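Acetyl-CoA acetyltransferase (Elizabethkingia anophelis NUHP1, PDB 6BN2) probably catalyses the reversible transfer of an acetyl group between two acetyl-CoA molecules to give acetoacetyl-CoA and free CoA. Local coordinates at residues Ser30-Ala34 with Thr35-Ala39; Ile49-Asn52 with Pro53-Gln57; Val40-Lys43 with Gly44-Lys48; Gln108-Ala112 with Gly113-Ala117. All blocks are in the same frame, centred on the assembly; numbering follows the deposited sequence.

Contact 1: Ser30-Ala34 with Thr35-Ala39; sequences SGVPA and TQLGA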
loop_
_atom_site.group_PDB
_atom_site.type_symbol
_atom_site.label_atom_id
_atom_site.label_comp_id
_atom_site.label_asym_id
_atom_site.label_seq_id
_atom_site.Cartn_x
_atom_site.Cartn_y
_atom_site.Cartn_z
ATOM N N SER A 30 20.454 -7.610 8.837
ATOM C CA SER A 30 20.482 -7.613 7.382
ATOM C C SER A 30 20.083 -8.960 6.791
ATOM O O SER A 30 19.690 -9.014 5.618
ATOM C CB SER A 30 21.868 -7.203 6.886
ATOM O OG SER A 30 22.856 -8.111 7.324
ATOM N N GLY A 31 20.155 -10.037 7.572
ATOM C CA GLY A 31 19.718 -11.349 7.130
ATOM C C GLY A 31 18.310 -11.740 7.534
ATOM O O GLY A 31 17.916 -12.893 7.307
ATOM N N VAL A 32 17.543 -10.830 8.126
ATOM C CA VAL A 32 16.190 -11.095 8.596
ATOM C C VAL A 32 15.238 -10.296 7.707
ATOM O O VAL A 32 15.182 -9.063 7.818
ATOM C CB VAL A 32 16.021 -10.719 10.073
ATOM C CG1 VAL A 32 14.621 -11.053 10.551
ATOM C CG2 VAL A 32 17.089 -11.426 10.926
ATOM N N PRO A 33 14.485 -10.944 6.819
ATOM C CA PRO A 33 13.659 -10.197 5.849
ATOM C C PRO A 33 12.663 -9.264 6.519
ATOM O O PRO A 33 12.203 -9.509 7.634
ATOM C CB PRO A 33 12.931 -11.302 5.079
ATOM C CG PRO A 33 13.774 -12.520 5.231
ATOM C CD PRO A 33 14.388 -12.398 6.631
ATOM N N ALA A 34 12.312 -8.189 5.801
ATOM C CA ALA A 34 11.343 -7.232 6.319
ATOM C C ALA A 34 10.080 -7.919 6.833
ATOM O O ALA A 34 9.543 -7.545 7.884
ATOM C CB ALA A 34 10.971 -6.227 5.218
ATOM N N THR A 35 9.566 -8.903 6.085
ATOM C CA THR A 35 8.319 -9.553 6.493
ATOM C C THR A 35 8.483 -10.312 7.799
ATOM O O THR A 35 7.530 -10.399 8.581
ATOM C CB THR A 35 7.809 -10.494 5.395
ATOM O OG1 THR A 35 8.833 -11.431 5.041
ATOM C CG2 THR A 35 7.376 -9.695 4.137
ATOM N N GLN A 36 9.678 -10.867 8.047
ATOM C CA GLN A 36 9.908 -11.539 9.316
ATOM C C GLN A 36 10.069 -10.528 10.447
ATOM O O GLN A 36 9.612 -10.780 11.564
ATOM C CB GLN A 36 11.118 -12.464 9.200
ATOM C CG GLN A 36 11.634 -13.026 10.509
ATOM C CD GLN A 36 10.672 -13.929 11.264
ATOM O OE1 GLN A 36 9.656 -14.371 10.742
ATOM N NE2 GLN A 36 11.020 -14.229 12.518
ATOM N N LEU A 37 10.705 -9.376 10.181
ATOM C CA LEU A 37 10.718 -8.319 11.188
ATOM C C LEU A 37 9.296 -7.867 11.501
ATOM O O LEU A 37 8.946 -7.667 12.671
ATOM C CB LEU A 37 11.574 -7.135 10.721
ATOM C CG LEU A 37 13.052 -7.465 10.498
ATOM C CD1 LEU A 37 13.772 -6.266 9.869
ATOM C CD2 LEU A 37 13.727 -7.846 11.816
ATOM N N GLY A 38 8.448 -7.751 10.470
ATOM C CA GLY A 38 7.049 -7.434 10.722
ATOM C C GLY A 38 6.372 -8.497 11.569
ATOM O O GLY A 38 5.594 -8.180 12.472
ATOM N N ALA A 39 6.659 -9.773 11.283
ATOM C CA ALA A 39 6.107 -10.864 12.088
ATOM C C ALA A 39 6.511 -10.745 13.555
ATOM O O ALA A 39 5.686 -10.967 14.448
ATOM C CB ALA A 39 6.560 -12.211 11.530
#
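Pro33 O receives the backbone N-H groups of Leu37 and Gln36 as the chain turns from an extended approach into the helix 34-48, with Pro33 itself at the N-cap position. The bond from Leu37 N to Pro33 O is 3.0 Å long and nearly straight, whereas that from Gln36 N is weak, bent to 122° at the hydrogen. One residue on, Gly38 N bonds to Ala34 O at 2.8 Å, and the regular helical pattern has begun. Proline suits the place: its ring restrains phi (-58°) while psi stays extended, and its carbonyl accepts the first i to i+4 bond.

Ahead of the cap, Val32 folds its side chain back over the first turn. With CG1 trans to the backbone N (chi1 -178°), that methyl lies 3.6 Å from Leu37 CD2 and 3.6 Å from Gln36 CG, wedged between the two. The side chains of Val32 and Leu37 meet at about a right angle. Leu37 CG also lies 3.6 Å from Pro33 O. Gln36 gives only the aliphatic base of its side chain, CB and CG, while its amide end leads off.

Around this joint, Ile211 and Val209 of strand 209-211 lie against Val32 and Leu37, and Asn125 ND2 bonds to Val32 O. Thr35 packs on helix 73-80 through Pro73 and Gln76. The chemistry thus divides in two: main-chain bonds begin the helix, and the apolar contact of Val32 with Leu37, an i to i+5 pair bridging the N-cap as in a hydrophobic staple, fastens the incoming loop to it.

Contact 2: Ile49-Asn52 with Pro53-Gln57; sequences INLN and PAEIQ
Asn52 accepts two backbone N-H groups from the short turn that follows it, one with its main chain and one with its side chain. Glu55 N bonds to Asn52 O at 2.9 Å, nearly straight at 167°, and Ala54 N bonds to Asn52 OD1 at 3.0 Å. Both donors stand well above the carbonyl planes. Because Asn52 CG lies trans to its own N (chi1 177°), the amide swings forward over the start of the 3-10 turn, where OD1 closes an Asx turn with Ala54 N. Asparagine suits this place because its short side chain ends in a carbonyl.

The backbone here is a single 3-10 turn, Pro53 to Glu55, in the connection from helix 34-48 to strand 59-62 of the large mixed sheet. Pro53, which lacks an N-H, fits the first position of the turn. Just upstream, Asn50, with positive phi, is the C-prime residue of the Schellman motif that ends the helix.

Apolar contact comes from Leu51, whose CD2 meets Ile56 CD1 at 3.7 Å, both resting on Leu46. Leu51 CD1 lies 4.1 Å from Glu55 CG, the two side chains crossing at about a right angle. Glu55 OE1 forms a salt bridge with Lys271.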
loop_
_atom_site.group_PDB
_atom_site.type_symbol
_atom_site.label_atom_id
_atom_site.label_comp_id
_atom_site.label_asym_id
_atom_site.label_seq_id
_atom_site.Cartn_x
_atom_site.Cartn_y
_atom_site.Cartn_z
ATOM N N ILE A 49 -0.502 -8.279 25.359
ATOM C CA ILE A 49 -1.839 -8.279 25.927
ATOM C C ILE A 49 -2.474 -9.666 25.900
ATOM O O ILE A 49 -3.679 -9.794 26.132
ATOM C CB ILE A 49 -2.734 -7.248 25.217
ATOM C CG1 ILE A 49 -2.659 -7.427 23.696
ATOM C CG2 ILE A 49 -2.278 -5.835 25.578
ATOM C CD1 ILE A 49 -3.677 -6.599 22.923
ATOM N N ASN A 50 -1.676 -10.705 25.623
ATOM C CA ASN A 50 -2.150 -12.090 25.573
ATOM C C ASN A 50 -3.396 -12.215 24.701
ATOM O O ASN A 50 -4.360 -12.895 25.049
ATOM C CB ASN A 50 -2.418 -12.630 26.981
ATOM C CG ASN A 50 -2.514 -14.146 27.015
ATOM O OD1 ASN A 50 -1.924 -14.836 26.181
ATOM N ND2 ASN A 50 -3.262 -14.669 27.977
ATOM N N LEU A 51 -3.372 -11.558 23.544
ATOM C CA LEU A 51 -4.568 -11.482 22.712
ATOM C C LEU A 51 -4.707 -12.724 21.842
ATOM O O LEU A 51 -3.755 -13.129 21.165
ATOM C CB LEU A 51 -4.531 -10.233 21.824
ATOM C CG LEU A 51 -5.801 -9.999 20.995
ATOM C CD1 LEU A 51 -7.020 -9.746 21.877
ATOM C CD2 LEU A 51 -5.588 -8.831 20.040
ATOM N N ASN A 52 -5.892 -13.323 21.863
ATOM C CA ASN A 52 -6.234 -14.393 20.928
ATOM C C ASN A 52 -6.047 -13.864 19.509
ATOM O O ASN A 52 -6.729 -12.903 19.131
ATOM C CB ASN A 52 -7.681 -14.832 21.171
ATOM C CG ASN A 52 -8.159 -15.902 20.199
ATOM O OD1 ASN A 52 -7.449 -16.304 19.281
ATOM N ND2 ASN A 52 -9.380 -16.375 20.411
ATOM N N PRO A 53 -5.140 -14.435 18.707
ATOM C CA PRO A 53 -4.890 -13.874 17.368
ATOM C C PRO A 53 -6.134 -13.799 16.498
ATOM O O PRO A 53 -6.208 -12.935 15.607
ATOM C CB PRO A 53 -3.842 -14.832 16.786
ATOM C CG PRO A 53 -3.130 -15.374 18.000
ATOM C CD PRO A 53 -4.201 -15.523 19.038
ATOM N N ALA A 54 -7.122 -14.669 16.733
ATOM C CA ALA A 54 -8.314 -14.643 15.894
ATOM C C ALA A 54 -9.196 -13.427 16.153
ATOM O O ALA A 54 -10.158 -13.208 15.405
ATOM C CB ALA A 54 -9.126 -15.928 16.081
ATOM N N GLU A 55 -8.900 -12.623 17.181
ATOM C CA GLU A 55 -9.656 -11.390 17.356
ATOM C C GLU A 55 -9.283 -10.328 16.325
ATOM O O GLU A 55 -10.060 -9.381 16.122
ATOM C CB GLU A 55 -9.425 -10.825 18.753
ATOM C CG GLU A 55 -9.996 -11.681 19.895
ATOM C CD GLU A 55 -11.497 -11.520 20.084
ATOM O OE1 GLU A 55 -12.114 -10.704 19.365
ATOM O OE2 GLU A 55 -12.061 -12.195 20.976
ATOM N N ILE A 56 -8.116 -10.454 15.687
ATOM C CA ILE A 56 -7.633 -9.437 14.745
ATOM C C ILE A 56 -8.381 -9.568 13.423
ATOM O O ILE A 56 -8.394 -10.642 12.812
ATOM C CB ILE A 56 -6.116 -9.572 14.532
ATOM C CG1 ILE A 56 -5.368 -9.300 15.838
ATOM C CG2 ILE A 56 -5.642 -8.616 13.428
ATOM C CD1 ILE A 56 -5.741 -7.954 16.492
ATOM N N GLN A 57 -8.990 -8.471 12.958
ATOM C CA GLN A 57 -9.843 -8.546 11.765
ATOM C C GLN A 57 -9.178 -8.034 10.496
ATOM O O GLN A 57 -9.729 -8.233 9.398
ATOM C CB GLN A 57 -11.142 -7.773 12.000
ATOM C CG GLN A 57 -12.026 -8.464 13.035
ATOM C CD GLN A 57 -13.210 -7.601 13.422
ATOM O OE1 GLN A 57 -13.148 -6.839 14.388
ATOM N NE2 GLN A 57 -14.292 -7.698 12.649
#

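Contact 3: Val40-Lys43 with Gly44-Lys48; sequences VAIK and GALDK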
loop_
_atom_site.group_PDB
_atom_site.type_symbol
_atom_site.label_atom_id
_atom_site.label_comp_id
_atom_site.label_asym_id
_atom_site.label_seq_id
_atom_site.Cartn_x
_atom_site.Cartn_y
_atom_site.Cartn_z
ATOM N N VAL A 40 7.780 -10.414 13.818
ATOM C CA VAL A 40 8.243 -10.275 15.199
ATOM C C VAL A 40 7.487 -9.155 15.901
ATOM O O VAL A 40 7.069 -9.294 17.065
ATOM C CB VAL A 40 9.765 -10.029 15.230
ATOM C CG1 VAL A 40 10.210 -9.667 16.655
ATOM C CG2 VAL A 40 10.526 -11.276 14.735
ATOM N N ALA A 41 7.302 -8.022 15.207
ATOM C CA ALA A 41 6.624 -6.896 15.839
ATOM C C ALA A 41 5.156 -7.215 16.082
ATOM O O ALA A 41 4.621 -6.927 17.160
ATOM C CB ALA A 41 6.777 -5.631 14.981
ATOM N N ILE A 42 4.484 -7.819 15.095
ATOM C CA ILE A 42 3.067 -8.125 15.272
ATOM C C ILE A 42 2.882 -9.136 16.394
ATOM O O ILE A 42 2.011 -8.976 17.255
ATOM C CB ILE A 42 2.452 -8.633 13.956
ATOM C CG1 ILE A 42 2.443 -7.534 12.901
ATOM C CG2 ILE A 42 1.024 -9.123 14.214
ATOM C CD1 ILE A 42 2.090 -8.075 11.484
ATOM N N LYS A 43 3.691 -10.203 16.400
ATOM C CA LYS A 43 3.562 -11.183 17.470
ATOM C C LYS A 43 3.844 -10.539 18.818
ATOM O O LYS A 43 3.155 -10.811 19.801
ATOM C CB LYS A 43 4.504 -12.362 17.239
ATOM C CG LYS A 43 4.405 -13.414 18.345
ATOM C CD LYS A 43 5.020 -14.729 17.921
ATOM C CE LYS A 43 4.718 -15.816 18.957
ATOM N NZ LYS A 43 5.324 -15.468 20.263
ATOM N N GLY A 44 4.822 -9.631 18.860
ATOM C CA GLY A 44 5.115 -8.937 20.106
ATOM C C GLY A 44 3.944 -8.117 20.602
ATOM O O GLY A 44 3.656 -8.094 21.805
ATOM N N ALA A 45 3.238 -7.454 19.682
ATOM C CA ALA A 45 2.091 -6.642 20.072
ATOM C C ALA A 45 0.962 -7.514 20.610
ATOM O O ALA A 45 0.312 -7.152 21.599
ATOM C CB ALA A 45 1.611 -5.805 18.885
ATOM N N LEU A 46 0.728 -8.673 19.987
ATOM C CA LEU A 46 -0.285 -9.591 20.513
ATOM C C LEU A 46 0.122 -10.141 21.873
ATOM O O LEU A 46 -0.705 -10.241 22.790
ATOM C CB LEU A 46 -0.509 -10.749 19.544
ATOM C CG LEU A 46 -1.000 -10.363 18.150
ATOM C CD1 LEU A 46 -1.052 -11.615 17.259
ATOM C CD2 LEU A 46 -2.348 -9.691 18.245
ATOM N N ASP A 47 1.392 -10.520 22.010
ATOM C CA ASP A 47 1.871 -11.155 23.235
ATOM C C ASP A 47 1.783 -10.222 24.439
ATOM O O ASP A 47 1.574 -10.693 25.565
ATOM C CB ASP A 47 3.314 -11.636 23.041
ATOM C CG ASP A 47 3.422 -12.931 22.223
ATOM O OD1 ASP A 47 2.401 -13.620 22.000
ATOM O OD2 ASP A 47 4.558 -13.275 21.813
ATOM N N LYS A 48 1.952 -8.907 24.234
ATOM C CA LYS A 48 1.913 -7.959 25.347
ATOM C C LYS A 48 0.580 -7.987 26.074
ATOM O O LYS A 48 0.524 -7.715 27.281
ATOM C CB LYS A 48 2.162 -6.524 24.858
ATOM C CG LYS A 48 3.605 -6.205 24.505
ATOM C CD LYS A 48 4.461 -5.980 25.751
ATOM C CE LYS A 48 5.900 -5.619 25.365
ATOM N NZ LYS A 48 6.782 -5.453 26.579
HETATM O O HOH W 1 2.962 -16.447 22.227
#
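Lys43 and Asp47, one turn apart on helix 34-48, form a salt bridge, with Lys43 NZ 2.8 Å from Asp47 OD2 and approaching its syn lone pair. A lysine four residues before an aspartate suits this spacing: the chain of Lys43 runs out extended and bends only at its end (chi4 -62°), which brings NZ back to the carboxylate. Water 1 closes the link, accepting from Lys43 NZ at 3.2 Å and donating to Asp47 OD1 at 2.9 Å. This is the solvent side of the contact.

The packed side is different in kind. Ile42 and Leu46 touch each other only loosely, CG2 to CD1 at 4.4 Å. Ala41 and Ala45 lie on strand 258-268, their small methyls allowing close approach, while Ile42 reaches Val59 and Met61 of strand 59-62. Leu46 packs instead on Leu51 and Leu83, its CG 3.4 Å from Ile42 O.

Through the backbone, Leu46 N to Ile42 O (3.0 Å) and Asp47 N to Lys43 O (2.8 Å) carry on the i to i+4 bonding. Such an amphipathic alpha-helix is typical of the layered alpha/beta thiolase fold, in which helices pack on a mixed sheet.

Contact 4: Gln108-Ala112 with Gly113-Ala117; sequences QAVKA and GDVEA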
loop_
_atom_site.group_PDB
_atom_site.type_symbol
_atom_site.label_atom_id
_atom_site.label_comp_id
_atom_site.label_asym_id
_atom_site.label_seq_id
_atom_site.Cartn_x
_atom_site.Cartn_y
_atom_site.Cartn_z
ATOM N N GLN A 108 -9.545 4.578 10.808
ATOM C CA GLN A 108 -10.721 4.864 9.998
ATOM C C GLN A 108 -11.584 3.625 9.823
ATOM O O GLN A 108 -12.811 3.734 9.776
ATOM C CB GLN A 108 -10.304 5.428 8.637
ATOM C CG GLN A 108 -9.695 6.830 8.778
ATOM C CD GLN A 108 -9.075 7.353 7.511
ATOM O OE1 GLN A 108 -8.368 6.642 6.814
ATOM N NE2 GLN A 108 -9.353 8.608 7.191
ATOM N N ALA A 109 -10.965 2.443 9.719
ATOM C CA ALA A 109 -11.745 1.205 9.639
ATOM C C ALA A 109 -12.555 0.975 10.914
ATOM O O ALA A 109 -13.692 0.477 10.855
ATOM C CB ALA A 109 -10.823 0.009 9.375
ATOM N N VAL A 110 -11.993 1.331 12.074
ATOM C CA VAL A 110 -12.753 1.237 13.324
ATOM C C VAL A 110 -13.876 2.276 13.348
ATOM O O VAL A 110 -15.030 1.960 13.669
ATOM C CB VAL A 110 -11.828 1.390 14.551
ATOM C CG1 VAL A 110 -12.654 1.353 15.870
ATOM C CG2 VAL A 110 -10.772 0.282 14.581
ATOM N N LYS A 111 -13.554 3.530 13.010
ATOM C CA LYS A 111 -14.567 4.587 13.057
ATOM C C LYS A 111 -15.689 4.350 12.054
ATOM O O LYS A 111 -16.841 4.739 12.308
ATOM C CB LYS A 111 -13.907 5.950 12.813
ATOM C CG LYS A 111 -13.014 6.374 13.954
ATOM C CD LYS A 111 -12.102 7.534 13.602
ATOM C CE LYS A 111 -12.850 8.831 13.419
ATOM N NZ LYS A 111 -11.857 9.961 13.319
ATOM N N ALA A 112 -15.378 3.727 10.917
ATOM C CA ALA A 112 -16.374 3.440 9.893
ATOM C C ALA A 112 -17.283 2.288 10.277
ATOM O O ALA A 112 -18.230 2.003 9.537
ATOM C CB ALA A 112 -15.689 3.132 8.559
ATOM N N GLY A 113 -17.003 1.621 11.393
ATOM C CA GLY A 113 -17.824 0.546 11.902
ATOM C C GLY A 113 -17.466 -0.833 11.404
ATOM O O GLY A 113 -18.184 -1.790 11.718
ATOM N N ASP A 114 -16.368 -0.976 10.663
ATOM C CA ASP A 114 -16.125 -2.216 9.940
ATOM C C ASP A 114 -15.324 -3.234 10.728
ATOM O O ASP A 114 -15.476 -4.440 10.486
ATOM C CB ASP A 114 -15.399 -1.928 8.629
ATOM C CG ASP A 114 -16.266 -1.180 7.665
ATOM O OD1 ASP A 114 -17.400 -1.645 7.437
ATOM O OD2 ASP A 114 -15.815 -0.132 7.157
ATOM N N VAL A 115 -14.469 -2.793 11.651
ATOM C CA VAL A 115 -13.693 -3.721 12.471
ATOM C C VAL A 115 -13.694 -3.237 13.913
ATOM O O VAL A 115 -13.816 -2.037 14.188
ATOM C CB VAL A 115 -12.235 -3.873 11.986
ATOM C CG1 VAL A 115 -12.189 -4.418 10.532
ATOM C CG2 VAL A 115 -11.507 -2.542 12.111
ATOM N N GLU A 116 -13.540 -4.192 14.835
ATOM C CA GLU A 116 -13.407 -3.906 16.260
ATOM C C GLU A 116 -11.980 -4.059 16.764
ATOM O O GLU A 116 -11.655 -3.517 17.824
ATOM C CB GLU A 116 -14.313 -4.836 17.075
ATOM C CG GLU A 116 -15.786 -4.753 16.684
ATOM C CD GLU A 116 -16.427 -3.457 17.119
ATOM O OE1 GLU A 116 -16.422 -3.145 18.348
ATOM O OE2 GLU A 116 -16.952 -2.753 16.236
ATOM N N ALA A 117 -11.126 -4.780 16.034
ATOM C CA ALA A 117 -9.739 -4.963 16.439
ATOM C C ALA A 117 -8.916 -5.117 15.178
ATOM O O ALA A 117 -9.304 -5.878 14.285
ATOM C CB ALA A 117 -9.555 -6.196 17.340
HETATM O O HOH W 2 -16.096 -0.401 14.473
HETATM O O HOH W 3 -19.458 0.062 8.000
#
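Ala109 O takes up the backbone N-H of Asp114, and Val110 O that of Gly113, which makes this C-terminal end of helix 98-111 a Schellman motif. Asp114 N to Ala109 O, the six-to-one bond, is 3.1 Å long and runs nearly along the C=O direction; a further bond from Val115 N to the same oxygen is weak. Gly113 N lies 3.0 Å from Val110 O and stands above that carbonyl's plane. Glycine suits the turn because its phi is positive (90°), and a CB here would run into Ala112 O.

Apolar contact follows as the chain doubles back. Val115 CG2 sits 3.8 Å from Ala109 CB and 3.8 Å from Val110 CG2, so one methyl spans both helix residues. It can do so because chi1 of -60° places CG2 between the backbone N and the carbonyl carbon. The side chains of Val110 and Val115 cross at about a right angle, and small Ala109 leaves room for the valine.

The carboxylate of Asp114 finds its protein partners across the subunit interface. Asp114 OD1 forms a salt bridge with Lys310 of the second subunit, and OD2 accepts from Tyr286 and Gln108 of that same subunit, ties that suit a carboxylate at this boundary. Within the chain, Lys111 NZ bonds to Tyr286 OH.

Water 3 donates to both Ala112 O and Asp114 OD1, linking the helix end to the carboxylate. In addition, the CA-H of Val110 points at Val115 O, with CA and O 3.5 Å apart.

How the contacts relate
Contacts 1, 3 and 2 follow one another without a break, tracing helix 34-48 from its N-cap to the 3-10 turn beyond its end; contact 4 comes later, at the end of helix 98-111. The centres of contacts 1 and 2 lie about 21 Å apart, those of contacts 2 and 3 about 10 Å, where Leu46 meets Pro53 and Ile56. Contacts 2 and 4 touch where Gln57 N bonds to Ala117 O. Contacts 1, 3 and 2 thus carry the chain along the mixed sheet and into strand 59-62, while contact 4 leads into the neighbouring strand 117-125 at the subunit interface. All belong to the N-terminal thiolase region, away from the catalytic residues; contact 4 alone reaches the second subunit.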